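PDB 7JLZ: 16S rRNA methylase from Uncultured bacterium, which probably methylates adenine 1408 of 16S rRNA in the 30S ribosomal subunit, a modification associated with aminoglycoside resistance. Local coordinates for residues D95-L101 with G129-L135; R148-E152 with T162-F167; N171-F177 with Q206-M212. All blocks are in the same frame, centred on the assembly; numbering follows the deposited sequence.

Interaction 1 of 3, residues D95-L101 with G129-L135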
loop_
_atom_site.group_PDB
_atom_site.type_symbol
_atom_site.label_atom_id
_atom_site.label_comp_id
_atom_site.label_asym_id
_atom_site.label_seq_id
_atom_site.Cartn_x
_atom_site.Cartn_y
_atom_site.Cartn_z
ATOM N N ASP A 95 0.265 -5.679 -10.218
ATOM C CA ASP A 95 0.899 -4.775 -11.171
ATOM C C ASP A 95 1.401 -3.515 -10.480
ATOM O O ASP A 95 2.369 -2.890 -10.940
ATOM C CB ASP A 95 -0.087 -4.414 -12.281
ATOM C CG ASP A 95 -0.559 -5.628 -13.057
ATOM O OD1 ASP A 95 0.259 -6.214 -13.806
ATOM O OD2 ASP A 95 -1.740 -6.009 -12.898
ATOM N N LYS A 96 0.753 -3.123 -9.389
ATOM C CA LYS A 96 1.192 -1.985 -8.597
ATOM C C LYS A 96 0.988 -2.296 -7.127
ATOM O O LYS A 96 -0.032 -2.869 -6.744
ATOM C CB LYS A 96 0.448 -0.700 -8.961
ATOM C CG LYS A 96 1.001 0.511 -8.201
ATOM C CD LYS A 96 0.230 1.789 -8.439
ATOM C CE LYS A 96 0.910 2.944 -7.707
ATOM N NZ LYS A 96 0.181 4.229 -7.877
ATOM N N LEU A 97 1.969 -1.904 -6.314
ATOM C CA LEU A 97 1.938 -2.049 -4.867
ATOM C C LEU A 97 2.124 -0.662 -4.279
ATOM O O LEU A 97 3.153 -0.025 -4.516
ATOM C CB LEU A 97 3.048 -2.986 -4.378
ATOM C CG LEU A 97 3.222 -3.119 -2.871
ATOM C CD1 LEU A 97 1.966 -3.667 -2.210
ATOM C CD2 LEU A 97 4.426 -4.029 -2.585
ATOM N N THR A 98 1.132 -0.190 -3.541
ATOM C CA THR A 98 1.234 1.098 -2.862
ATOM C C THR A 98 1.332 0.858 -1.361
ATOM O O THR A 98 0.518 0.125 -0.785
ATOM C CB THR A 98 0.053 2.002 -3.226
ATOM O OG1 THR A 98 0.098 2.259 -4.640
ATOM C CG2 THR A 98 0.121 3.358 -2.472
ATOM N N ILE A 99 2.346 1.463 -0.736
ATOM C CA ILE A 99 2.655 1.257 0.668
ATOM C C ILE A 99 2.606 2.620 1.348
ATOM O O ILE A 99 3.490 3.454 1.128
ATOM C CB ILE A 99 4.029 0.609 0.873
ATOM C CG1 ILE A 99 4.164 -0.689 0.061
ATOM C CG2 ILE A 99 4.239 0.332 2.346
ATOM C CD1 ILE A 99 5.579 -1.258 0.064
ATOM N N ILE A 100 1.576 2.860 2.157
ATOM C CA ILE A 100 1.467 4.097 2.920
ATOM C C ILE A 100 1.966 3.767 4.320
ATOM O O ILE A 100 1.224 3.233 5.157
ATOM C CB ILE A 100 0.040 4.648 2.916
ATOM C CG1 ILE A 100 -0.448 4.773 1.470
ATOM C CG2 ILE A 100 -0.010 5.997 3.662
ATOM C CD1 ILE A 100 -1.929 5.052 1.328
ATOM N N LEU A 101 3.234 4.076 4.582
ATOM C CA LEU A 101 3.839 3.661 5.834
ATOM C C LEU A 101 3.184 4.398 7.006
ATOM O O LEU A 101 2.639 5.493 6.838
ATOM C CB LEU A 101 5.350 3.901 5.804
ATOM C CG LEU A 101 6.120 2.895 4.932
ATOM C CD1 LEU A 101 7.600 3.227 4.921
ATOM C CD2 LEU A 101 5.915 1.482 5.426
ATOM N N GLY A 129 6.273 -4.829 -12.263
ATOM C CA GLY A 129 5.395 -4.049 -11.419
ATOM C C GLY A 129 6.044 -2.779 -10.910
ATOM O O GLY A 129 7.259 -2.598 -10.976
ATOM N N ILE A 130 5.193 -1.886 -10.404
ATOM C CA ILE A 130 5.597 -0.597 -9.854
ATOM C C ILE A 130 5.233 -0.564 -8.378
ATOM O O ILE A 130 4.126 -0.960 -7.997
ATOM C CB ILE A 130 4.922 0.577 -10.595
ATOM C CG1 ILE A 130 5.379 0.640 -12.050
ATOM C CG2 ILE A 130 5.180 1.897 -9.865
ATOM C CD1 ILE A 130 6.868 0.445 -12.221
ATOM N N CYS A 131 6.164 -0.102 -7.546
ATOM C CA CYS A 131 5.899 0.112 -6.131
ATOM C C CYS A 131 5.869 1.606 -5.861
ATOM O O CYS A 131 6.735 2.340 -6.339
ATOM C CB CYS A 131 6.961 -0.560 -5.260
ATOM S SG CYS A 131 6.763 -0.289 -3.491
ATOM N N GLU A 132 4.857 2.057 -5.126
ATOM C CA GLU A 132 4.771 3.440 -4.679
ATOM C C GLU A 132 4.774 3.431 -3.159
ATOM O O GLU A 132 4.045 2.645 -2.536
ATOM C CB GLU A 132 3.511 4.127 -5.223
ATOM C CG GLU A 132 3.317 5.568 -4.728
ATOM C CD GLU A 132 2.072 6.237 -5.296
ATOM O OE1 GLU A 132 1.661 5.884 -6.420
ATOM O OE2 GLU A 132 1.503 7.123 -4.612
ATOM N N ILE A 133 5.628 4.256 -2.561
ATOM C CA ILE A 133 5.759 4.337 -1.113
ATOM C C ILE A 133 5.490 5.776 -0.716
ATOM O O ILE A 133 6.157 6.694 -1.207
ATOM C CB ILE A 133 7.145 3.881 -0.626
ATOM C CG1 ILE A 133 7.390 2.421 -1.000
ATOM C CG2 ILE A 133 7.264 4.038 0.877
ATOM C CD1 ILE A 133 8.709 1.872 -0.472
ATOM N N VAL A 134 4.503 5.967 0.148
ATOM C CA VAL A 134 4.169 7.278 0.686
ATOM C C VAL A 134 4.806 7.377 2.063
ATOM O O VAL A 134 4.571 6.523 2.923
ATOM C CB VAL A 134 2.648 7.476 0.754
ATOM C CG1 VAL A 134 2.304 8.794 1.463
ATOM C CG2 VAL A 134 2.051 7.435 -0.657
ATOM N N LEU A 135 5.627 8.410 2.265
ATOM C CA LEU A 135 6.398 8.591 3.483
ATOM C C LEU A 135 5.940 9.850 4.205
ATOM O O LEU A 135 5.540 10.840 3.578
ATOM C CB LEU A 135 7.903 8.708 3.190
ATOM C CG LEU A 135 8.650 7.450 2.746
ATOM C CD1 LEU A 135 10.127 7.743 2.491
ATOM C CD2 LEU A 135 8.502 6.386 3.803
HETATM O O HOH W 1 3.942 7.283 5.521
#

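Interaction 2 of 3, residues R148-E152 with T162-F167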
loop_
_atom_site.group_PDB
_atom_site.type_symbol
_atom_site.label_atom_id
_atom_site.label_comp_id
_atom_site.label_asym_id
_atom_site.label_seq_id
_atom_site.Cartn_x
_atom_site.Cartn_y
_atom_site.Cartn_z
ATOM N N ARG A 148 15.806 8.444 10.440
ATOM C CA ARG A 148 14.798 8.914 9.496
ATOM C C ARG A 148 15.439 9.437 8.214
ATOM O O ARG A 148 16.602 9.844 8.210
ATOM C CB ARG A 148 13.941 10.014 10.125
ATOM C CG ARG A 148 14.550 11.408 10.027
ATOM C CD ARG A 148 13.608 12.469 10.570
ATOM N NE ARG A 148 13.972 12.889 11.918
ATOM C CZ ARG A 148 14.499 14.073 12.212
ATOM N NH1 ARG A 148 14.802 14.373 13.468
ATOM N NH2 ARG A 148 14.712 14.965 11.253
ATOM N N LEU A 149 14.674 9.424 7.126
ATOM C CA LEU A 149 15.114 10.044 5.884
ATOM C C LEU A 149 14.843 11.541 5.936
ATOM O O LEU A 149 13.753 11.967 6.326
ATOM C CB LEU A 149 14.393 9.429 4.684
ATOM C CG LEU A 149 14.804 8.025 4.253
ATOM C CD1 LEU A 149 13.834 7.509 3.207
ATOM C CD2 LEU A 149 16.226 8.025 3.716
ATOM N N GLU A 150 15.835 12.334 5.538
ATOM C CA GLU A 150 15.729 13.793 5.536
ATOM C C GLU A 150 15.485 14.247 4.096
ATOM O O GLU A 150 16.420 14.486 3.329
ATOM C CB GLU A 150 16.982 14.423 6.136
ATOM C CG GLU A 150 17.062 14.346 7.661
ATOM C CD GLU A 150 16.338 15.496 8.349
ATOM O OE1 GLU A 150 15.173 15.314 8.767
ATOM O OE2 GLU A 150 16.935 16.589 8.462
ATOM N N LEU A 151 14.205 14.378 3.738
ATOM C CA LEU A 151 13.785 14.649 2.369
ATOM C C LEU A 151 13.346 16.088 2.127
ATOM O O LEU A 151 13.025 16.435 0.984
ATOM C CB LEU A 151 12.647 13.702 1.987
ATOM C CG LEU A 151 12.998 12.222 2.104
ATOM C CD1 LEU A 151 11.767 11.356 1.896
ATOM C CD2 LEU A 151 14.091 11.868 1.100
ATOM N N GLU A 152 13.341 16.936 3.162
ATOM C CA GLU A 152 12.766 18.275 3.042
ATOM C C GLU A 152 13.505 19.113 2.005
ATOM O O GLU A 152 12.888 19.874 1.246
ATOM C CB GLU A 152 12.795 18.978 4.405
ATOM C CG GLU A 152 12.030 18.267 5.538
ATOM C CD GLU A 152 12.748 17.034 6.094
ATOM O OE1 GLU A 152 13.985 17.080 6.279
ATOM O OE2 GLU A 152 12.065 16.014 6.341
ATOM N N THR A 162 22.265 8.142 0.030
ATOM C CA THR A 162 21.442 7.639 1.121
ATOM C C THR A 162 20.121 7.074 0.628
ATOM O O THR A 162 19.800 5.911 0.903
ATOM C CB THR A 162 21.180 8.738 2.152
ATOM O OG1 THR A 162 22.423 9.141 2.737
ATOM C CG2 THR A 162 20.226 8.226 3.239
ATOM N N VAL A 163 19.344 7.877 -0.101
ATOM C CA VAL A 163 17.989 7.461 -0.450
ATOM C C VAL A 163 18.016 6.252 -1.371
ATOM O O VAL A 163 17.434 5.211 -1.066
ATOM C CB VAL A 163 17.200 8.622 -1.077
ATOM C CG1 VAL A 163 15.791 8.152 -1.422
ATOM C CG2 VAL A 163 17.146 9.780 -0.109
ATOM N N ILE A 164 18.690 6.373 -2.516
ATOM C CA ILE A 164 18.675 5.281 -3.490
ATOM C C ILE A 164 19.249 3.993 -2.908
ATOM O O ILE A 164 18.616 2.935 -3.076
ATOM C CB ILE A 164 19.364 5.725 -4.795
ATOM C CG1 ILE A 164 18.494 6.742 -5.540
ATOM C CG2 ILE A 164 19.644 4.530 -5.694
ATOM C CD1 ILE A 164 19.249 7.509 -6.631
ATOM N N PRO A 165 20.393 3.993 -2.201
ATOM C CA PRO A 165 20.916 2.710 -1.682
ATOM C C PRO A 165 19.997 2.020 -0.686
ATOM O O PRO A 165 19.913 0.785 -0.691
ATOM C CB PRO A 165 22.248 3.111 -1.025
ATOM C CG PRO A 165 22.638 4.395 -1.677
ATOM C CD PRO A 165 21.342 5.099 -1.956
ATOM N N ILE A 166 19.313 2.783 0.176
ATOM C CA ILE A 166 18.406 2.174 1.149
ATOM C C ILE A 166 17.381 1.291 0.453
ATOM O O ILE A 166 17.046 0.198 0.929
ATOM C CB ILE A 166 17.725 3.265 1.997
ATOM C CG1 ILE A 166 18.686 3.769 3.074
ATOM C CG2 ILE A 166 16.437 2.749 2.614
ATOM C CD1 ILE A 166 18.212 5.006 3.795
ATOM N N PHE A 167 16.871 1.740 -0.688
ATOM C CA PHE A 167 15.809 1.004 -1.355
ATOM C C PHE A 167 16.335 -0.024 -2.343
ATOM O O PHE A 167 15.669 -1.038 -2.579
ATOM C CB PHE A 167 14.865 1.980 -2.049
ATOM C CG PHE A 167 14.043 2.778 -1.092
ATOM C CD1 PHE A 167 12.979 2.190 -0.433
ATOM C CD2 PHE A 167 14.345 4.102 -0.827
ATOM C CE1 PHE A 167 12.205 2.916 0.463
ATOM C CE2 PHE A 167 13.577 4.838 0.069
ATOM C CZ PHE A 167 12.509 4.240 0.712
#

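Interaction 3 of 3, residues N171-F177 with Q206-M212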
loop_
_atom_site.group_PDB
_atom_site.type_symbol
_atom_site.label_atom_id
_atom_site.label_comp_id
_atom_site.label_asym_id
_atom_site.label_seq_id
_atom_site.Cartn_x
_atom_site.Cartn_y
_atom_site.Cartn_z
ATOM N N ASN A 171 15.697 -4.318 -3.409
ATOM C CA ASN A 171 15.441 -4.681 -4.806
ATOM C C ASN A 171 14.550 -3.666 -5.519
ATOM O O ASN A 171 13.883 -3.993 -6.507
ATOM C CB ASN A 171 14.848 -6.097 -4.929
ATOM C CG ASN A 171 14.972 -6.656 -6.335
ATOM O OD1 ASN A 171 16.009 -6.511 -6.979
ATOM N ND2 ASN A 171 13.906 -7.280 -6.826
ATOM N N LEU A 172 14.554 -2.419 -5.053
ATOM C CA LEU A 172 13.721 -1.369 -5.617
ATOM C C LEU A 172 14.607 -0.294 -6.216
ATOM O O LEU A 172 15.485 0.239 -5.533
ATOM C CB LEU A 172 12.801 -0.761 -4.554
ATOM C CG LEU A 172 11.765 -1.738 -3.989
ATOM C CD1 LEU A 172 11.043 -1.123 -2.799
ATOM C CD2 LEU A 172 10.786 -2.170 -5.083
ATOM N N HIS A 173 14.375 0.020 -7.485
ATOM C CA HIS A 173 15.099 1.077 -8.175
ATOM C C HIS A 173 14.214 2.314 -8.276
ATOM O O HIS A 173 13.123 2.253 -8.846
ATOM C CB HIS A 173 15.537 0.599 -9.556
ATOM C CG HIS A 173 16.162 1.671 -10.372
ATOM N ND1 HIS A 173 15.463 2.380 -11.322
ATOM C CD2 HIS A 173 17.418 2.173 -10.368
ATOM C CE1 HIS A 173 16.265 3.269 -11.874
ATOM N NE2 HIS A 173 17.456 3.168 -11.313
ATOM N N LEU A 174 14.683 3.433 -7.722
ATOM C CA LEU A 174 13.860 4.636 -7.649
ATOM C C LEU A 174 13.676 5.253 -9.032
ATOM O O LEU A 174 14.649 5.483 -9.761
ATOM C CB LEU A 174 14.502 5.647 -6.704
ATOM C CG LEU A 174 13.772 6.991 -6.567
ATOM C CD1 LEU A 174 12.532 6.816 -5.718
ATOM C CD2 LEU A 174 14.684 8.076 -6.011
ATOM N N THR A 175 12.422 5.528 -9.393
ATOM C CA THR A 175 12.104 6.180 -10.650
ATOM C C THR A 175 11.464 7.550 -10.487
ATOM O O THR A 175 11.556 8.363 -11.412
ATOM C CB THR A 175 11.165 5.307 -11.500
ATOM O OG1 THR A 175 9.903 5.161 -10.843
ATOM C CG2 THR A 175 11.774 3.927 -11.749
ATOM N N GLU A 176 10.820 7.824 -9.355
ATOM C CA GLU A 176 10.158 9.101 -9.144
ATOM C C GLU A 176 10.228 9.459 -7.670
ATOM O O GLU A 176 10.165 8.584 -6.794
ATOM C CB GLU A 176 8.692 9.075 -9.579
ATOM C CG GLU A 176 8.451 8.879 -11.057
ATOM C CD GLU A 176 7.037 9.251 -11.454
ATOM O OE1 GLU A 176 6.397 10.014 -10.704
ATOM O OE2 GLU A 176 6.570 8.783 -12.514
ATOM N N PHE A 177 10.313 10.763 -7.406
ATOM C CA PHE A 177 10.234 11.290 -6.052
ATOM C C PHE A 177 9.490 12.608 -6.112
ATOM O O PHE A 177 9.723 13.400 -7.022
ATOM C CB PHE A 177 11.624 11.518 -5.441
ATOM C CG PHE A 177 11.611 12.342 -4.178
ATOM C CD1 PHE A 177 11.434 11.743 -2.947
ATOM C CD2 PHE A 177 11.790 13.720 -4.230
ATOM C CE1 PHE A 177 11.421 12.502 -1.788
ATOM C CE2 PHE A 177 11.778 14.479 -3.075
ATOM C CZ PHE A 177 11.595 13.864 -1.855
ATOM N N GLN A 206 5.990 11.052 -1.905
ATOM C CA GLN A 206 5.646 9.915 -2.748
ATOM C C GLN A 206 6.903 9.480 -3.486
ATOM O O GLN A 206 7.566 10.302 -4.111
ATOM C CB GLN A 206 4.567 10.336 -3.744
ATOM C CG GLN A 206 3.872 9.232 -4.497
ATOM C CD GLN A 206 2.849 9.800 -5.465
ATOM O OE1 GLN A 206 3.197 10.562 -6.368
ATOM N NE2 GLN A 206 1.579 9.454 -5.268
ATOM N N LEU A 207 7.220 8.194 -3.427
ATOM C CA LEU A 207 8.381 7.647 -4.113
ATOM C C LEU A 207 7.896 6.466 -4.929
ATOM O O LEU A 207 7.110 5.658 -4.426
ATOM C CB LEU A 207 9.466 7.188 -3.121
ATOM C CG LEU A 207 10.291 8.228 -2.357
ATOM C CD1 LEU A 207 9.453 8.951 -1.302
ATOM C CD2 LEU A 207 11.501 7.579 -1.715
ATOM N N LYS A 208 8.333 6.376 -6.186
ATOM C CA LYS A 208 7.969 5.260 -7.050
ATOM C C LYS A 208 9.217 4.494 -7.448
ATOM O O LYS A 208 10.292 5.072 -7.616
ATOM C CB LYS A 208 7.230 5.722 -8.313
ATOM C CG LYS A 208 5.897 6.393 -7.959
ATOM C CD LYS A 208 5.059 6.722 -9.181
ATOM C CE LYS A 208 3.724 7.335 -8.757
ATOM N NZ LYS A 208 2.910 7.808 -9.917
ATOM N N PHE A 209 9.051 3.183 -7.593
ATOM C CA PHE A 209 10.156 2.285 -7.885
ATOM C C PHE A 209 9.713 1.258 -8.909
ATOM O O PHE A 209 8.522 0.983 -9.078
ATOM C CB PHE A 209 10.649 1.529 -6.641
ATOM C CG PHE A 209 10.905 2.405 -5.440
ATOM C CD1 PHE A 209 9.864 2.808 -4.617
ATOM C CD2 PHE A 209 12.193 2.791 -5.122
ATOM C CE1 PHE A 209 10.104 3.598 -3.513
ATOM C CE2 PHE A 209 12.438 3.572 -4.021
ATOM C CZ PHE A 209 11.389 3.977 -3.217
ATOM N N LYS A 210 10.698 0.689 -9.589
ATOM C CA LYS A 210 10.512 -0.572 -10.289
ATOM C C LYS A 210 11.496 -1.585 -9.719
ATOM O O LYS A 210 12.393 -1.252 -8.944
ATOM C CB LYS A 210 10.686 -0.403 -11.802
ATOM C CG LYS A 210 11.959 0.290 -12.213
ATOM C CD LYS A 210 12.066 0.343 -13.735
ATOM C CE LYS A 210 13.294 1.109 -14.194
ATOM N NZ LYS A 210 13.414 1.100 -15.687
ATOM N N LYS A 211 11.297 -2.850 -10.067
ATOM C CA LYS A 211 12.210 -3.877 -9.589
ATOM C C LYS A 211 13.590 -3.714 -10.205
ATOM O O LYS A 211 13.741 -3.313 -11.365
ATOM C CB LYS A 211 11.683 -5.260 -9.918
ATOM C CG LYS A 211 10.451 -5.638 -9.176
ATOM C CD LYS A 211 10.183 -7.098 -9.458
ATOM C CE LYS A 211 9.104 -7.635 -8.581
ATOM N NZ LYS A 211 9.166 -9.122 -8.615
ATOM N N MET A 212 14.608 -4.043 -9.424
ATOM C CA MET A 212 15.962 -3.983 -9.943
ATOM C C MET A 212 16.250 -5.219 -10.786
ATOM O O MET A 212 15.562 -6.228 -10.667
ATOM C CB MET A 212 16.966 -3.872 -8.811
ATOM C CG MET A 212 16.876 -2.580 -8.056
ATOM S SD MET A 212 18.122 -2.567 -6.775
ATOM C CE MET A 212 19.613 -2.606 -7.768
HETATM O O HOH W 2 14.480 -8.378 -9.775
#

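Interaction 1 of 3, residues D95-L101 with G129-L135
The flat carboxylate of E132 is gripped from the neighbouring strand by K96. K96 NZ and E132 OE1 form a salt bridge of 2.7 Å. The ammonium meets the anti side of OE1, 31° out of the carboxylate plane. The other oxygen, OE2, lies toward Q206 NE2 of strand 205-211, but that approach is too short to be a secure hydrogen bond. K96 is paired with I130, not with E132, so its side chain must run forward along the sheet. With CG anti to the backbone N (chi1 -175°) and every later torsion extended, it does so, and K96 CE passes 3.8 Å from E132 CB. T98 lies beside E132 and points the same way, its OG1 3.9 Å from E132 CB.

The backbones are two adjacent parallel strands, 96-100 and 129-135, inside the mixed seven-stranded sheet of a Rossmann-like methyltransferase fold. Six backbone hydrogen bonds join them in regular register. They run from I130 N to D95 O at one end to L101 N to V134 O at the other. The shortest is I99 N to E132 O, 2.7 Å.

The face that carries L97, C131, I99 and I133 is apolar. I99 CD1 sits 3.9 Å from C131 SG and also reaches I133 CG1. I121 of helix 120-124 covers L97, I99 and C131 here. On the face of E132, I100 and V134 lie side by side. Where the strands end, L101 CD1 presses on L135 CD2 at 3.5 Å, a tight approach. A water donates to both L101 O and V134 O, and lies 2.8 Å from V134 O.

Interaction 2 of 3, residues R148-E152 with T162-F167
The loop before helix 156-168 folds back onto that helix, and this contact is where its leucines pack against one side of it. It is wholly apolar across the two segments, with no hydrogen bond between them. L149 does most of the work. Its two methyls divide the partners. CD2 goes to the helix turn formed by T162 and I166. It lies 3.6 Å from I166 CD1, the closest approach of the contact, and 4.0 Å from T162 CG2. L149 runs antiparallel to both side chains, which reach out from the helix to meet it. The other methyl, L149 CD1, meets the F167 ring obliquely, 4.1 Å from F167 CE2. One face of that ring is covered by its own neighbour, with I166 CG2 4.2 Å above the plane and over the ring centre.

L151 adds a smaller patch. Its CD2 lies 3.9 Å from V163 CG2, and the two side chains cross at a slant. The helix is kinked at P165, whose N makes no bond to the preceding turn. T162 and I166 nevertheless remain a turn apart, joined by the backbone bond from I166 N to T162 O, and so can share one leucine methyl.

The loop is also tied to the helix by a hydrogen bond between E150 N and Y158 OH. Beneath these residues runs the sheet. L135 of strand 129-135 touches both L149 and L151, while F167 packs on I133 of that strand and on L207 and F209 of strand 205-211.

Interaction 3 of 3, residues N171-F177 with Q206-M212
A classic beta bulge interrupts this antiparallel pair: T175 and E176 both face K208. Three donors converge on K208 O. T175 N makes the main bond, 2.8 Å. E176 N is longer at 3.3 Å and stands above the carbonyl plane, on the same face as T175 N. T175 OG1 adds a weak bond to K208 O. It gets there because it sits between the backbone N and the carbonyl carbon (chi1 65°), in the crowded position. Toward F177, K208 N returns a bond to E176 O. The side chains of E176 and K208 then run side by side, but E176 OE1 and K208 NZ stay 4.2 Å apart, too far for a salt bridge.

Before the bulge, H173 and K210 exchange two backbone bonds, and that from H173 N to K210 O is nearly straight at 175°. These are the last two strands of the methyltransferase sheet. Strand 205-211 lies between strand 129-135 and the edge strand 172-179.

The face that carries L174, F177, L207 and F209 is apolar. L174 CD1 makes an off-centre CH-pi contact with the F209 ring, 4.1 Å from its centroid. L172 crosses F209 at about a right angle; its CB is 3.6 Å from F209 CD2, and its CD1 lies over one ring face. The F177 ring takes L207 CG at its edge, in plane, 3.7 Å from F177 CD1.

N171, with positive phi, closes the preceding helix in a Schellman motif. Its O accepts from M212 N at 3.0 Å, its ND2 bonds to S122 OG, and a water joins ND2 to M212 O.

In the fold
From the N terminus, interaction 1 closes first, joining strand 94-100 to strand 129-135 across an intervening part with helices 115-118 and 120-124. Interaction 2 then folds the loop after strand 129-135 onto helix 156-168. Interaction 3 closes last, pairing strand 172-179, which follows that helix, with strand 205-211. The three are in series; none nests in or crosses another. In space they join. Strand 205-211 lies next to strand 129-135, so interactions 1 and 3 share one sheet, with probable hydrogen bonds at I133 N to L207 O and F209 N to C131 O. Interaction 2 packs over both, with L151 of the loop against F177 of the edge strand. A probable hydrogen bond from L172 N to F167 O marks where helix passes into strand.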